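Local atomic coordinates of conserved hypothetical protein (Pseudomonas aeruginosa PAO1, PDB entry 1TE5), a protein that is of uncertain physiological role but is predicted to be a class-II glutamine amidotransferase, a family that releases ammonia from the side-chain amide of glutamine. Residues K167-A172 and C184-A189. Numbering follows the deposited sequence.
Sequences KGVFNA and CSSKLA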
loop_
_atom_site.group_PDB
_atom_site.type_symbol
_atom_site.label_atom_id
_atom_site.label_comp_id
_atom_site.label_asym_id
_atom_site.label_seq_id
_atom_site.Cartn_x
_atom_site.Cartn_y
_atom_site.Cartn_z
ATOM N N LYS A 167 16.090 7.590 -23.711
ATOM C CA LYS A 167 14.772 7.789 -24.317
ATOM C C LYS A 167 13.960 8.940 -23.716
ATOM O O LYS A 167 12.795 9.131 -24.069
ATOM C CB LYS A 167 13.960 6.492 -24.271
ATOM C CG LYS A 167 14.406 5.463 -25.293
ATOM C CD LYS A 167 13.658 4.150 -25.142
ATOM C CE LYS A 167 14.217 3.085 -26.087
ATOM N NZ LYS A 167 13.682 1.719 -25.791
ATOM N N GLY A 168 14.582 9.725 -22.842
ATOM C CA GLY A 168 13.889 10.840 -22.220
ATOM C C GLY A 168 14.434 11.202 -20.849
ATOM O O GLY A 168 15.536 10.789 -20.488
ATOM N N VAL A 169 13.687 12.019 -20.105
ATOM C CA VAL A 169 14.088 12.432 -18.762
ATOM C C VAL A 169 13.810 11.303 -17.776
ATOM O O VAL A 169 12.681 10.808 -17.696
ATOM C CB VAL A 169 13.300 13.682 -18.283
ATOM C CG1 VAL A 169 13.687 14.036 -16.842
ATOM C CG2 VAL A 169 13.555 14.864 -19.211
ATOM N N PHE A 170 14.829 10.903 -17.021
ATOM C CA PHE A 170 14.641 9.844 -16.048
ATOM C C PHE A 170 15.242 10.128 -14.678
ATOM O O PHE A 170 16.332 9.663 -14.357
ATOM C CB PHE A 170 15.150 8.504 -16.582
ATOM C CG PHE A 170 14.678 7.318 -15.776
ATOM C CD1 PHE A 170 13.357 6.891 -15.854
ATOM C CD2 PHE A 170 15.551 6.639 -14.930
ATOM C CE1 PHE A 170 12.911 5.810 -15.101
ATOM C CE2 PHE A 170 15.116 5.561 -14.176
ATOM C CZ PHE A 170 13.793 5.144 -14.260
ATOM N N ASN A 171 14.539 10.929 -13.889
ATOM C CA ASN A 171 14.970 11.239 -12.537
ATOM C C ASN A 171 14.195 10.202 -11.736
ATOM O O ASN A 171 12.982 10.056 -11.930
ATOM C CB ASN A 171 14.542 12.653 -12.149
ATOM C CG ASN A 171 15.122 13.706 -13.071
ATOM O OD1 ASN A 171 16.328 13.936 -13.081
ATOM N ND2 ASN A 171 14.267 14.341 -13.865
ATOM N N ALA A 172 14.877 9.445 -10.882
ATOM C CA ALA A 172 14.187 8.411 -10.123
ATOM C C ALA A 172 14.698 8.178 -8.717
ATOM O O ALA A 172 15.824 8.538 -8.379
ATOM C CB ALA A 172 14.212 7.106 -10.903
ATOM N N CYS A 184 19.836 11.007 -11.292
ATOM C CA CYS A 184 19.500 12.302 -11.860
ATOM C C CYS A 184 19.735 12.351 -13.361
ATOM O O CYS A 184 20.752 11.871 -13.860
ATOM C CB CYS A 184 20.321 13.383 -11.173
ATOM S SG CYS A 184 20.258 14.975 -11.983
ATOM N N SER A 185 18.772 12.913 -14.078
ATOM C CA SER A 185 18.858 13.045 -15.530
ATOM C C SER A 185 18.685 14.521 -15.878
ATOM O O SER A 185 19.419 15.078 -16.702
ATOM C CB SER A 185 17.752 12.227 -16.200
ATOM O OG SER A 185 18.283 11.299 -17.128
ATOM N N SER A 186 17.698 15.137 -15.235
ATOM C CA SER A 186 17.355 16.537 -15.423
ATOM C C SER A 186 17.905 17.315 -14.237
ATOM O O SER A 186 18.948 17.962 -14.330
ATOM C CB SER A 186 15.830 16.675 -15.487
ATOM O OG SER A 186 15.432 18.012 -15.746
ATOM N N LYS A 187 17.195 17.245 -13.120
ATOM C CA LYS A 187 17.615 17.921 -11.911
ATOM C C LYS A 187 17.157 17.170 -10.678
ATOM O O LYS A 187 16.073 16.583 -10.650
ATOM C CB LYS A 187 17.104 19.361 -11.868
ATOM C CG LYS A 187 15.642 19.543 -12.249
ATOM C CD LYS A 187 15.066 20.877 -11.763
ATOM C CE LYS A 187 15.889 22.093 -12.193
ATOM N NZ LYS A 187 17.125 22.314 -11.376
ATOM N N LEU A 188 18.008 17.196 -9.663
ATOM C CA LEU A 188 17.762 16.541 -8.388
ATOM C C LEU A 188 18.770 17.173 -7.434
ATOM O O LEU A 188 19.825 17.627 -7.859
ATOM C CB LEU A 188 18.016 15.037 -8.518
ATOM C CG LEU A 188 17.504 14.144 -7.395
ATOM C CD1 LEU A 188 15.981 14.199 -7.353
ATOM C CD2 LEU A 188 17.990 12.727 -7.626
ATOM N N ALA A 189 18.444 17.228 -6.155
ATOM C CA ALA A 189 19.346 17.827 -5.188
ATOM C C ALA A 189 19.182 17.164 -3.827
ATOM O O ALA A 189 18.231 16.405 -3.609
ATOM C CB ALA A 189 19.058 19.324 -5.083
#
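The backbone of Cys184 passes Asn171 with their CA atoms 4.7 Å apart, the closest pair of CA atoms across the two segments. Segment 167-172 is the loop leading into the first strand of hairpin 171-175/180-183; 184-189 leaves its second strand and crosses to strand 188-194 of the other large sheet. These are the two facing sheets of the alpha-beta-beta-alpha sandwich of Ntn hydrolases, the clan of class-II amidotransferases. The Cys184 CB points away from 167-172, and its backbone bonds to Gly241 and Glu242, continuing the sheet on its far side.

At Ser185, in the connecting loop, the N-H is received by the Asn171 side chain: N to OD1 is 2.8 Å and nearly straight (169°), although the donor sits above the carbonyl plane. The Ser185 CB packs on the Phe170 backbone, 3.3 Å from its N. Ser186 donates a second N-H to the same oxygen, N to OD1 again 2.8 Å, here tilted only 18° from the carbonyl plane. Two successive N-H groups of the loop thus converge on OD1. With chi1 at -60°, the Asn171 CG lies anti to the carbonyl carbon, which swings the amide toward the loop. Its other end is held too, because ND2 donates to the backbone O of Asn108 on strand 101-108, fixing the amide flip. Ser186 CB lies between the Val169 methyl CG1, at 3.7 Å, and the amide nitrogen Asn171 ND2, at 3.2 Å.

Lys187 N follows, 3.4 Å from Asn171 OD1. The Leu188 side chain rests on Gln238 and Thr182, its CD2 staying 4.8 Å from Ala172 O.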